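Local coordinates for MdcA (Pseudomonas aeruginosa, PDB 5VIT), which probably transfers the acyl carrier protein from its acetyl thioester to malonate, as the alpha subunit of malonate decarboxylase, at residues 38-43 against 70-75; 53-58 against 91-96; 101-106 against 125-130; 112-117 against 373-378. All blocks are in the same frame, centred on the assembly; numbering follows the deposited sequence.

Contact 1: 38-43 against 70-75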
loop_
_atom_site.group_PDB
_atom_site.type_symbol
_atom_site.label_atom_id
_atom_site.label_comp_id
_atom_site.label_asym_id
_atom_site.label_seq_id
_atom_site.Cartn_x
_atom_site.Cartn_y
_atom_site.Cartn_z
ATOM N N GLY A 38 -25.436 -4.744 -58.036
ATOM C CA GLY A 38 -24.395 -3.981 -58.701
ATOM C C GLY A 38 -23.556 -3.122 -57.768
ATOM O O GLY A 38 -22.950 -2.144 -58.218
ATOM N N LEU A 39 -23.508 -3.476 -56.482
ATOM C CA LEU A 39 -22.781 -2.663 -55.504
ATOM C C LEU A 39 -21.296 -2.620 -55.842
ATOM O O LEU A 39 -20.674 -1.563 -55.771
ATOM C CB LEU A 39 -22.981 -3.192 -54.079
ATOM C CG LEU A 39 -22.296 -2.379 -52.964
ATOM C CD1 LEU A 39 -22.878 -0.975 -52.866
ATOM C CD2 LEU A 39 -22.388 -3.075 -51.617
ATOM N N VAL A 40 -20.736 -3.763 -56.227
ATOM C CA VAL A 40 -19.323 -3.834 -56.584
ATOM C C VAL A 40 -19.015 -2.930 -57.779
ATOM O O VAL A 40 -17.974 -2.267 -57.821
ATOM C CB VAL A 40 -18.894 -5.282 -56.894
ATOM C CG1 VAL A 40 -17.460 -5.329 -57.380
ATOM C CG2 VAL A 40 -19.060 -6.150 -55.654
ATOM N N ALA A 41 -19.932 -2.893 -58.737
ATOM C CA ALA A 41 -19.801 -2.002 -59.879
ATOM C C ALA A 41 -19.916 -0.554 -59.422
ATOM O O ALA A 41 -19.177 0.310 -59.882
ATOM C CB ALA A 41 -20.857 -2.318 -60.927
ATOM N N ALA A 42 -20.854 -0.302 -58.513
ATOM C CA ALA A 42 -21.049 1.033 -57.968
ATOM C C ALA A 42 -19.786 1.508 -57.249
ATOM O O ALA A 42 -19.382 2.649 -57.401
ATOM C CB ALA A 42 -22.242 1.051 -57.025
ATOM N N LEU A 43 -19.154 0.621 -56.484
ATOM C CA LEU A 43 -17.981 0.998 -55.707
ATOM C C LEU A 43 -16.795 1.352 -56.606
ATOM O O LEU A 43 -15.997 2.221 -56.262
ATOM C CB LEU A 43 -17.590 -0.120 -54.744
ATOM C CG LEU A 43 -18.539 -0.495 -53.604
ATOM C CD1 LEU A 43 -17.903 -1.580 -52.764
ATOM C CD2 LEU A 43 -18.879 0.706 -52.746
ATOM N N LEU A 70 -16.194 -4.309 -51.110
ATOM C CA LEU A 70 -14.992 -3.573 -51.503
ATOM C C LEU A 70 -13.855 -4.548 -51.821
ATOM O O LEU A 70 -13.055 -4.312 -52.727
ATOM C CB LEU A 70 -14.561 -2.589 -50.400
ATOM C CG LEU A 70 -13.379 -1.635 -50.646
ATOM C CD1 LEU A 70 -13.644 -0.771 -51.858
ATOM C CD2 LEU A 70 -13.121 -0.735 -49.422
ATOM N N ALA A 71 -13.790 -5.645 -51.074
ATOM C CA ALA A 71 -12.713 -6.615 -51.255
ATOM C C ALA A 71 -12.866 -7.422 -52.556
ATOM O O ALA A 71 -11.942 -8.120 -52.965
ATOM C CB ALA A 71 -12.643 -7.550 -50.056
ATOM N N ARG A 72 -14.028 -7.318 -53.195
ATOM C CA ARG A 72 -14.306 -8.033 -54.442
ATOM C C ARG A 72 -14.121 -7.116 -55.642
ATOM O O ARG A 72 -14.623 -7.384 -56.732
ATOM C CB ARG A 72 -15.733 -8.589 -54.441
ATOM C CG ARG A 72 -16.042 -9.537 -53.303
ATOM C CD ARG A 72 -17.501 -9.992 -53.337
ATOM N NE ARG A 72 -17.711 -11.118 -54.249
ATOM C CZ ARG A 72 -18.201 -11.015 -55.483
ATOM N NH1 ARG A 72 -18.554 -9.832 -55.966
ATOM N NH2 ARG A 72 -18.346 -12.100 -56.232
ATOM N N VAL A 73 -13.413 -6.017 -55.425
ATOM C CA VAL A 73 -13.235 -5.000 -56.448
ATOM C C VAL A 73 -11.998 -5.313 -57.295
ATOM O O VAL A 73 -11.049 -5.935 -56.807
ATOM C CB VAL A 73 -13.144 -3.586 -55.788
ATOM C CG1 VAL A 73 -12.392 -2.610 -56.643
ATOM C CG2 VAL A 73 -14.539 -3.056 -55.471
ATOM N N ASP A 74 -12.033 -4.913 -58.567
ATOM C CA ASP A 74 -10.901 -5.080 -59.473
ATOM C C ASP A 74 -9.741 -4.165 -59.080
ATOM O O ASP A 74 -9.822 -2.950 -59.263
ATOM C CB ASP A 74 -11.346 -4.803 -60.920
ATOM C CG ASP A 74 -10.220 -4.982 -61.939
ATOM O OD1 ASP A 74 -9.245 -5.709 -61.655
ATOM O OD2 ASP A 74 -10.323 -4.402 -63.043
ATOM N N PRO A 75 -8.644 -4.749 -58.560
ATOM C CA PRO A 75 -7.494 -3.964 -58.089
ATOM C C PRO A 75 -6.841 -3.152 -59.197
ATOM O O PRO A 75 -5.982 -2.316 -58.915
ATOM C CB PRO A 75 -6.519 -5.029 -57.556
ATOM C CG PRO A 75 -7.351 -6.241 -57.326
ATOM C CD PRO A 75 -8.422 -6.195 -58.386
#

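Contact 2: 53-58 against 91-96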
loop_
_atom_site.group_PDB
_atom_site.type_symbol
_atom_site.label_atom_id
_atom_site.label_comp_id
_atom_site.label_asym_id
_atom_site.label_seq_id
_atom_site.Cartn_x
_atom_site.Cartn_y
_atom_site.Cartn_z
ATOM N N VAL A 53 -10.632 6.635 -47.862
ATOM C CA VAL A 53 -11.919 5.971 -47.663
ATOM C C VAL A 53 -12.135 5.607 -46.208
ATOM O O VAL A 53 -11.396 4.813 -45.636
ATOM C CB VAL A 53 -12.047 4.690 -48.517
ATOM C CG1 VAL A 53 -13.376 4.021 -48.263
ATOM C CG2 VAL A 53 -11.851 5.000 -50.003
ATOM N N VAL A 54 -13.152 6.213 -45.619
ATOM C CA VAL A 54 -13.568 5.871 -44.279
ATOM C C VAL A 54 -14.455 4.632 -44.373
ATOM O O VAL A 54 -15.390 4.601 -45.163
ATOM C CB VAL A 54 -14.302 7.039 -43.620
ATOM C CG1 VAL A 54 -15.031 6.576 -42.389
ATOM C CG2 VAL A 54 -13.312 8.139 -43.270
ATOM N N LEU A 55 -14.135 3.607 -43.585
ATOM C CA LEU A 55 -14.821 2.309 -43.650
ATOM C C LEU A 55 -15.130 1.806 -42.249
ATOM O O LEU A 55 -14.218 1.591 -41.442
ATOM C CB LEU A 55 -13.968 1.270 -44.389
ATOM C CG LEU A 55 -14.458 -0.183 -44.309
ATOM C CD1 LEU A 55 -15.952 -0.312 -44.741
ATOM C CD2 LEU A 55 -13.550 -1.109 -45.124
ATOM N N GLU A 56 -16.407 1.597 -41.967
ATOM C CA GLU A 56 -16.790 1.312 -40.602
ATOM C C GLU A 56 -16.386 -0.079 -40.214
ATOM O O GLU A 56 -17.013 -1.098 -40.564
ATOM C CB GLU A 56 -18.271 1.542 -40.369
ATOM C CG GLU A 56 -18.501 2.984 -39.970
ATOM C CD GLU A 56 -19.918 3.280 -39.571
ATOM O OE1 GLU A 56 -20.804 2.423 -39.789
ATOM O OE2 GLU A 56 -20.141 4.385 -39.053
ATOM N N GLY A 57 -15.202 -0.059 -39.621
ATOM C CA GLY A 57 -14.834 -0.871 -38.508
ATOM C C GLY A 57 -14.933 0.157 -37.392
ATOM O O GLY A 57 -14.008 0.952 -37.137
ATOM N N ASN A 58 -16.105 0.189 -36.777
ATOM C CA ASN A 58 -16.261 0.809 -35.478
ATOM C C ASN A 58 -15.892 -0.271 -34.463
ATOM O O ASN A 58 -15.578 -1.387 -34.858
ATOM C CB ASN A 58 -17.682 1.352 -35.308
ATOM C CG ASN A 58 -17.983 2.456 -36.310
ATOM O OD1 ASN A 58 -17.072 2.927 -36.989
ATOM N ND2 ASN A 58 -19.240 2.876 -36.408
ATOM N N PRO A 91 -11.361 -9.683 -41.272
ATOM C CA PRO A 91 -10.446 -10.218 -42.299
ATOM C C PRO A 91 -10.444 -9.460 -43.640
ATOM O O PRO A 91 -9.358 -9.270 -44.207
ATOM C CB PRO A 91 -10.938 -11.668 -42.490
ATOM C CG PRO A 91 -12.214 -11.799 -41.660
ATOM C CD PRO A 91 -12.111 -10.755 -40.595
ATOM N N GLU A 92 -11.609 -9.026 -44.126
ATOM C CA GLU A 92 -11.685 -8.288 -45.394
ATOM C C GLU A 92 -10.961 -6.946 -45.326
ATOM O O GLU A 92 -10.582 -6.382 -46.363
ATOM C CB GLU A 92 -13.131 -8.008 -45.816
ATOM C CG GLU A 92 -14.156 -8.943 -45.273
ATOM C CD GLU A 92 -14.583 -8.559 -43.888
ATOM O OE1 GLU A 92 -15.315 -7.554 -43.731
ATOM O OE2 GLU A 92 -14.173 -9.275 -42.959
ATOM N N HIS A 93 -10.827 -6.415 -44.115
ATOM C CA HIS A 93 -10.189 -5.128 -43.912
ATOM C C HIS A 93 -8.738 -5.203 -44.369
ATOM O O HIS A 93 -8.267 -4.360 -45.142
ATOM C CB HIS A 93 -10.283 -4.714 -42.442
ATOM C CG HIS A 93 -11.686 -4.460 -41.970
ATOM N ND1 HIS A 93 -12.022 -4.393 -40.638
ATOM C CD2 HIS A 93 -12.832 -4.241 -42.662
ATOM C CE1 HIS A 93 -13.316 -4.138 -40.524
ATOM N NE2 HIS A 93 -13.830 -4.050 -41.734
ATOM N N LEU A 94 -8.034 -6.234 -43.918
ATOM C CA LEU A 94 -6.644 -6.395 -44.307
ATOM C C LEU A 94 -6.506 -7.128 -45.641
ATOM O O LEU A 94 -5.471 -7.019 -46.297
ATOM C CB LEU A 94 -5.870 -7.111 -43.215
ATOM C CG LEU A 94 -5.837 -6.351 -41.885
ATOM C CD1 LEU A 94 -4.829 -6.989 -40.969
ATOM C CD2 LEU A 94 -5.514 -4.876 -42.090
ATOM N N ASP A 95 -7.544 -7.856 -46.048
ATOM C CA ASP A 95 -7.583 -8.418 -47.398
ATOM C C ASP A 95 -7.320 -7.322 -48.441
ATOM O O ASP A 95 -6.559 -7.530 -49.388
ATOM C CB ASP A 95 -8.927 -9.111 -47.665
ATOM C CG ASP A 95 -9.037 -10.472 -46.974
ATOM O OD1 ASP A 95 -7.986 -11.082 -46.678
ATOM O OD2 ASP A 95 -10.172 -10.928 -46.714
ATOM N N LEU A 96 -7.916 -6.147 -48.227
ATOM C CA LEU A 96 -7.747 -4.991 -49.113
ATOM C C LEU A 96 -6.285 -4.685 -49.433
ATOM O O LEU A 96 -5.951 -4.268 -50.545
ATOM C CB LEU A 96 -8.393 -3.749 -48.496
ATOM C CG LEU A 96 -9.905 -3.746 -48.264
ATOM C CD1 LEU A 96 -10.345 -2.436 -47.621
ATOM C CD2 LEU A 96 -10.654 -3.974 -49.552
HETATM O O HOH W 1 -16.493 -3.781 -41.966
#

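Contact 3: 101-106 against 125-130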
loop_
_atom_site.group_PDB
_atom_site.type_symbol
_atom_site.label_atom_id
_atom_site.label_comp_id
_atom_site.label_asym_id
_atom_site.label_seq_id
_atom_site.Cartn_x
_atom_site.Cartn_y
_atom_site.Cartn_z
ATOM N N ILE A 101 -5.623 -3.550 -53.215
ATOM C CA ILE A 101 -6.665 -2.527 -53.340
ATOM C C ILE A 101 -6.332 -1.295 -52.485
ATOM O O ILE A 101 -6.577 -0.153 -52.884
ATOM C CB ILE A 101 -8.033 -3.092 -52.926
ATOM C CG1 ILE A 101 -8.285 -4.419 -53.663
ATOM C CG2 ILE A 101 -9.151 -2.056 -53.159
ATOM C CD1 ILE A 101 -9.616 -5.096 -53.346
ATOM N N ALA A 102 -5.773 -1.554 -51.307
ATOM C CA ALA A 102 -5.414 -0.512 -50.361
ATOM C C ALA A 102 -3.906 -0.497 -50.130
ATOM O O ALA A 102 -3.241 -1.524 -50.246
ATOM C CB ALA A 102 -6.165 -0.713 -49.025
ATOM N N ARG A 103 -3.375 0.675 -49.802
ATOM C CA ARG A 103 -1.952 0.819 -49.522
ATOM C C ARG A 103 -1.705 1.432 -48.137
ATOM O O ARG A 103 -0.891 0.931 -47.354
ATOM C CB ARG A 103 -1.281 1.682 -50.587
ATOM C CG ARG A 103 0.235 1.709 -50.454
ATOM C CD ARG A 103 0.884 2.888 -51.197
ATOM N NE ARG A 103 0.015 3.577 -52.161
ATOM C CZ ARG A 103 -0.327 4.861 -52.070
ATOM N NH1 ARG A 103 0.123 5.594 -51.052
ATOM N NH2 ARG A 103 -1.110 5.416 -52.989
ATOM N N LYS A 104 -2.406 2.521 -47.841
ATOM C CA LYS A 104 -2.190 3.221 -46.579
ATOM C C LYS A 104 -3.345 3.080 -45.608
ATOM O O LYS A 104 -4.526 2.985 -45.993
ATOM C CB LYS A 104 -1.905 4.704 -46.817
ATOM C CG LYS A 104 -0.448 4.975 -47.137
ATOM C CD LYS A 104 -0.147 6.462 -47.208
ATOM C CE LYS A 104 -0.177 7.128 -45.818
ATOM N NZ LYS A 104 0.540 6.357 -44.744
ATOM N N LEU A 105 -2.976 3.095 -44.333
ATOM C CA LEU A 105 -3.912 2.876 -43.246
ATOM C C LEU A 105 -3.674 3.845 -42.091
ATOM O O LEU A 105 -2.583 3.890 -41.527
ATOM C CB LEU A 105 -3.802 1.433 -42.734
ATOM C CG LEU A 105 -4.638 1.038 -41.511
ATOM C CD1 LEU A 105 -6.140 1.100 -41.811
ATOM C CD2 LEU A 105 -4.224 -0.345 -40.982
ATOM N N ASP A 106 -4.695 4.623 -41.749
ATOM C CA ASP A 106 -4.720 5.295 -40.454
ATOM C C ASP A 106 -5.845 4.693 -39.624
ATOM O O ASP A 106 -6.957 4.523 -40.102
ATOM C CB ASP A 106 -4.886 6.810 -40.608
ATOM C CG ASP A 106 -3.610 7.481 -41.070
ATOM O OD1 ASP A 106 -3.561 7.934 -42.234
ATOM O OD2 ASP A 106 -2.645 7.516 -40.276
ATOM N N LEU A 125 2.991 -4.338 -48.056
ATOM C CA LEU A 125 1.624 -4.311 -48.575
ATOM C C LEU A 125 0.744 -3.293 -47.833
ATOM O O LEU A 125 -0.336 -2.916 -48.297
ATOM C CB LEU A 125 0.994 -5.708 -48.497
ATOM C CG LEU A 125 1.556 -6.817 -49.405
ATOM C CD1 LEU A 125 0.765 -8.107 -49.232
ATOM C CD2 LEU A 125 1.541 -6.387 -50.854
ATOM N N LEU A 126 1.213 -2.849 -46.677
ATOM C CA LEU A 126 0.483 -1.877 -45.881
ATOM C C LEU A 126 1.443 -0.844 -45.287
ATOM O O LEU A 126 2.477 -1.204 -44.717
ATOM C CB LEU A 126 -0.308 -2.596 -44.780
ATOM C CG LEU A 126 -1.076 -1.795 -43.723
ATOM C CD1 LEU A 126 -2.294 -2.573 -43.260
ATOM C CD2 LEU A 126 -0.185 -1.451 -42.525
ATOM N N GLU A 127 1.104 0.436 -45.427
ATOM C CA GLU A 127 1.838 1.510 -44.752
ATOM C C GLU A 127 0.974 2.179 -43.671
ATOM O O GLU A 127 -0.168 2.587 -43.923
ATOM C CB GLU A 127 2.309 2.555 -45.760
ATOM C CG GLU A 127 3.316 2.038 -46.777
ATOM C CD GLU A 127 3.292 2.841 -48.064
ATOM O OE1 GLU A 127 2.783 3.982 -48.045
ATOM O OE2 GLU A 127 3.769 2.325 -49.097
ATOM N N ILE A 128 1.519 2.284 -42.465
ATOM C CA ILE A 128 0.818 2.955 -41.379
ATOM C C ILE A 128 1.122 4.445 -41.350
ATOM O O ILE A 128 2.273 4.830 -41.164
ATOM C CB ILE A 128 1.195 2.361 -40.015
ATOM C CG1 ILE A 128 0.736 0.910 -39.937
ATOM C CG2 ILE A 128 0.554 3.162 -38.887
ATOM C CD1 ILE A 128 0.801 0.343 -38.551
ATOM N N GLY A 129 0.097 5.277 -41.539
ATOM C CA GLY A 129 0.229 6.702 -41.280
ATOM C C GLY A 129 0.527 6.887 -39.798
ATOM O O GLY A 129 1.664 7.179 -39.408
ATOM N N ALA A 130 -0.491 6.696 -38.961
ATOM C CA ALA A 130 -0.266 6.632 -37.517
ATOM C C ALA A 130 -1.325 5.797 -36.789
ATOM O O ALA A 130 -2.440 5.613 -37.280
ATOM C CB ALA A 130 -0.215 8.047 -36.924
#

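Contact 4: 112-117 against 373-378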
loop_
_atom_site.group_PDB
_atom_site.type_symbol
_atom_site.label_atom_id
_atom_site.label_comp_id
_atom_site.label_asym_id
_atom_site.label_seq_id
_atom_site.Cartn_x
_atom_site.Cartn_y
_atom_site.Cartn_z
ATOM N N PRO A 112 -7.470 -8.671 -32.945
ATOM C CA PRO A 112 -6.957 -9.947 -33.470
ATOM C C PRO A 112 -5.899 -9.760 -34.574
ATOM O O PRO A 112 -4.808 -10.353 -34.506
ATOM C CB PRO A 112 -8.222 -10.634 -34.009
ATOM C CG PRO A 112 -9.187 -9.504 -34.300
ATOM C CD PRO A 112 -8.902 -8.471 -33.255
ATOM N N GLN A 113 -6.212 -8.908 -35.549
ATOM C CA GLN A 113 -5.349 -8.663 -36.701
ATOM C C GLN A 113 -3.989 -8.033 -36.365
ATOM O O GLN A 113 -3.275 -7.613 -37.276
ATOM C CB GLN A 113 -6.074 -7.754 -37.703
ATOM C CG GLN A 113 -7.487 -8.167 -38.152
ATOM C CD GLN A 113 -7.488 -9.324 -39.156
ATOM O OE1 GLN A 113 -8.526 -9.955 -39.383
ATOM N NE2 GLN A 113 -6.305 -9.663 -39.691
ATOM N N SER A 114 -3.641 -7.957 -35.077
ATOM C CA SER A 114 -2.401 -7.306 -34.626
ATOM C C SER A 114 -1.164 -7.910 -35.307
ATOM O O SER A 114 -0.270 -7.175 -35.775
ATOM C CB SER A 114 -2.268 -7.395 -33.094
ATOM O OG SER A 114 -2.176 -8.750 -32.652
ATOM N N LEU A 115 -1.128 -9.242 -35.379
ATOM C CA LEU A 115 -0.059 -9.942 -36.083
ATOM C C LEU A 115 -0.091 -9.668 -37.589
ATOM O O LEU A 115 0.938 -9.369 -38.195
ATOM C CB LEU A 115 -0.151 -11.441 -35.821
ATOM C CG LEU A 115 1.171 -12.207 -35.733
ATOM C CD1 LEU A 115 2.057 -11.647 -34.616
ATOM C CD2 LEU A 115 0.909 -13.693 -35.515
ATOM N N ARG A 116 -1.274 -9.748 -38.185
ATOM C CA ARG A 116 -1.402 -9.592 -39.627
ATOM C C ARG A 116 -0.967 -8.203 -40.119
ATOM O O ARG A 116 -0.320 -8.089 -41.165
ATOM C CB ARG A 116 -2.836 -9.890 -40.073
ATOM C CG ARG A 116 -2.970 -9.988 -41.584
ATOM C CD ARG A 116 -4.175 -10.787 -42.001
ATOM N NE ARG A 116 -4.301 -10.810 -43.455
ATOM C CZ ARG A 116 -5.460 -10.752 -44.108
ATOM N NH1 ARG A 116 -6.600 -10.678 -43.432
ATOM N NH2 ARG A 116 -5.481 -10.770 -45.438
ATOM N N ILE A 117 -1.296 -7.156 -39.359
ATOM C CA ILE A 117 -0.919 -5.797 -39.730
ATOM C C ILE A 117 0.597 -5.658 -39.755
ATOM O O ILE A 117 1.157 -5.101 -40.704
ATOM C CB ILE A 117 -1.536 -4.754 -38.775
ATOM C CG1 ILE A 117 -3.007 -4.531 -39.138
ATOM C CG2 ILE A 117 -0.778 -3.446 -38.857
ATOM C CD1 ILE A 117 -3.779 -3.692 -38.149
ATOM N N ARG A 373 6.072 -7.278 -29.549
ATOM C CA ARG A 373 6.849 -7.644 -30.737
ATOM C C ARG A 373 6.006 -8.311 -31.829
ATOM O O ARG A 373 5.259 -9.265 -31.575
ATOM C CB ARG A 373 8.024 -8.558 -30.356
ATOM C CG ARG A 373 8.910 -8.918 -31.548
ATOM C CD ARG A 373 10.024 -9.900 -31.206
ATOM N NE ARG A 373 10.820 -10.241 -32.387
ATOM C CZ ARG A 373 10.541 -11.235 -33.228
ATOM N NH1 ARG A 373 9.483 -12.010 -33.024
ATOM N NH2 ARG A 373 11.327 -11.461 -34.275
ATOM N N GLY A 374 6.110 -7.770 -33.040
ATOM C CA GLY A 374 5.364 -8.272 -34.184
ATOM C C GLY A 374 3.886 -7.927 -34.159
ATOM O O GLY A 374 3.178 -8.129 -35.147
ATOM N N ARG A 375 3.416 -7.395 -33.034
ATOM C CA ARG A 375 1.987 -7.159 -32.843
ATOM C C ARG A 375 1.661 -5.677 -32.663
ATOM O O ARG A 375 1.770 -5.117 -31.551
ATOM C CB ARG A 375 1.474 -7.967 -31.642
ATOM C CG ARG A 375 1.485 -9.464 -31.880
ATOM C CD ARG A 375 0.954 -10.248 -30.694
ATOM N NE ARG A 375 0.625 -11.622 -31.078
ATOM C CZ ARG A 375 1.518 -12.603 -31.222
ATOM N NH1 ARG A 375 2.808 -12.381 -31.007
ATOM N NH2 ARG A 375 1.117 -13.815 -31.586
ATOM N N LEU A 376 1.249 -5.054 -33.766
ATOM C CA LEU A 376 0.871 -3.647 -33.766
ATOM C C LEU A 376 -0.574 -3.493 -33.337
ATOM O O LEU A 376 -1.472 -3.296 -34.162
ATOM C CB LEU A 376 1.092 -3.019 -35.141
ATOM C CG LEU A 376 2.556 -2.732 -35.474
ATOM C CD1 LEU A 376 3.332 -4.009 -35.759
ATOM C CD2 LEU A 376 2.655 -1.785 -36.631
ATOM N N ALA A 377 -0.793 -3.605 -32.035
ATOM C CA ALA A 377 -2.100 -3.367 -31.463
ATOM C C ALA A 377 -2.380 -1.862 -31.442
ATOM O O ALA A 377 -1.480 -1.049 -31.197
ATOM C CB ALA A 377 -2.187 -3.958 -30.060
ATOM N N GLY A 378 -3.619 -1.487 -31.731
ATOM C CA GLY A 378 -4.001 -0.094 -31.666
ATOM C C GLY A 378 -4.253 0.347 -30.238
ATOM O O GLY A 378 -4.476 -0.476 -29.349
HETATM O O HOH W 2 -2.181 -11.399 -32.008
HETATM O O HOH W 3 3.620 -9.301 -37.293
#

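Contact 1: 38-43 against 70-75
Val40 and Leu43, about one turn apart on helix 39-46, face the turn that follows helix 64-70. The tight part lies on the inner side. Leu43 CG is anti to its carbonyl carbon (chi1 -65°). From there CD1 reaches the backbone, 3.6 Å from Leu70 N, and also packs 4.2 Å from Leu70 CB. Val73 CG2 fits beside both helix residues. It is 4.3 Å from Leu43 CB and 4.2 Å from Val40 CG1. The same methyl, Val40 CG1, is also 3.6 Å from Arg72 O.

The solvent side is looser. Arg72 is exposed, and its chain bends at chi3 (84°). The bend brings the guanidinium edge to Val40 CG2, and the two side chains cross at about a right angle. Val40 CG2 sits in the guanidinium plane, 3.7 Å from Arg72 NH1. This is van der Waals contact alone.

Leu70 to Val73 form a type I beta turn, closed by a bond from Val73 N to Leu70 O of 3.2 Å. Just beyond, Asp74 N bonds to Glu44 of helix 39-46. A helix packed on the turn after the next helix, on one side of the parallel sheet, is consistent with a Rossmann-like alpha/beta fold.

Contact 2: 53-58 against 91-96
In the parallel sheet of this alpha/beta fold, Leu55 at the end of strand 52-55 meets His93 and Leu96 of helix 91-98, the helix of the beta-alpha-beta crossover from strand 81-85 to strand 102-107. The helix packs against the sheet here. All the touching residues are buried.

Leu55 CG is anti to the backbone N (chi1 170°), which directs CD2 to the helix. CD2 packs 4.0 Å from His93 CD2 and 4.3 Å from Leu96 CD1. The Leu55 and His93 side chains cross at a slant. Past the strand, Gly57 has no side chain, and its CA lies 4.1 Å from His93 CE1. Met85 and Ser67 also touch His93, so the ring is packed by the next strand and by helix 64-70.

The Glu56 CB points away from the helix. Its OE2 bonds to Thr172 OG1 and also takes Asn58 ND2 at 3.2 Å, from above the carboxylate plane. OE1 takes Ala153 N. These bonds fix the carboxylate.

The backbone of Glu56 faces the histidine through one water. The water lies at the ring edge, in plane, 2.7 Å from His93 NE2, and donates to Glu56 O at 3.1 Å.

Contact 3: 101-106 against 125-130
Strands 102-106 and 127-130 run parallel, with axes 4.7 Å apart at closest approach and 28° between them, and Lys104 pairs with Glu127 and Leu105 with Ile128. Glu127 is held through both its backbone polar atoms. Its N donates to Arg103 O at 2.8 Å, and its O accepts from Leu105 N at 2.9 Å. Gly129 N reaches Leu105 O at 3.0 Å, but from 37° above the carbonyl plane.

A side chain continues the hydrogen bonding. Asp106 OD2 accepts Ala130 N at 2.7 Å, almost in line with its C-O bond. Asp106 OD1 takes His82 NE2, so the buried carboxylate links its own strand to those on either side, 81-85 and 127-131.

The two strands and helix 114-122 make a beta-alpha-beta unit. Strand 127-131 is outermost in the parallel sheet within this chain.

Lys104 and Glu127 share one face. Lys104 CG lies 3.5 Å from Glu127 OE1, and the chain then bends at chi3 and chi4, bringing NZ near Gly129. The Arg103 aliphatic chain touches the carboxylate, with CD 3.6 Å from Glu127 OE2. The two charged groups stay beyond salt-bridge range, and Arg103 NE pairs with Asp80.

Leu105 is on the opposite face with Ile128. Its CG is anti to the backbone N (chi1 175°), and CD2 packs 3.7 Å from Leu126 CD1. Phe97 of helix 91-98 touches both leucines.

Contact 4: 112-117 against 373-378
Ser114 and Leu115, in the first turn of helix 114-122, carry this contact together with Arg375 of a loop more than 250 residues later in the chain.

Leu115 lies against the arginine. Its CD1 sits 3.6 Å above the plane of the Arg375 guanidinium, over the centre of one face. The same methyl touches Arg375 CG at 3.5 Å. The arginine chain is extended to NE, and the turn at chi4 (79°) presents a face of the guanidinium to that methyl. This is the solvent side of the contact, and both residues are exposed.

Ser114 is buried. Its OG lies between the backbone N and the carbonyl carbon (chi1 63°), next to the Arg375 chain. A water joins the two polar ends. It is 2.7 Å from Ser114 OG and accepts from Arg375 NE at 3.0 Å. The water lies at the guanidinium edge, in plane. Ser114 O also accepts Leu376 N at 3.3 Å, a bond well off straight (140°), with the donor above the carbonyl plane. A second water donates to Leu115 O at 2.8 Å and also approaches Gly374 O.

Leu376 is the centre of an inverse gamma turn. On the inner side its CB packs 4.2 Å from Ile117 CG2.

Helix 114-122 is the crossover helix of the beta-alpha-beta unit between strands 102-107 and 127-131. The loop after strand 368-369 lies along one side of its first turn. Ile117 and Leu376 both reach Ile128 of strand 127-131, Ser110 OG bonds to Leu376 O, and Ile117 also packs on Leu94 of helix 91-98.

Contact 2 is wholly buried, and contact 1 is mostly so, with one exposed arginine. Contacts 3 and 4 are only partly buried. Contacts 2 and 3 reach the same parallel sheet, one by helix packing. Strand pairing at the sheet edge gives contact 3 its backbone bonds, while helix against turn makes contact 1 apolar. Where a helix meets a loop, contacts 2 and 4 use bridging water. Leu96 links contacts 1 and 2 by packing on Leu70, and its O probably bonds to Ala102 N of contact 3. Asp95 and Arg116 form a salt bridge between contacts 2 and 4. Contact 4 alone brings in a distant part of the chain, and Ile128 joins it to contact 3.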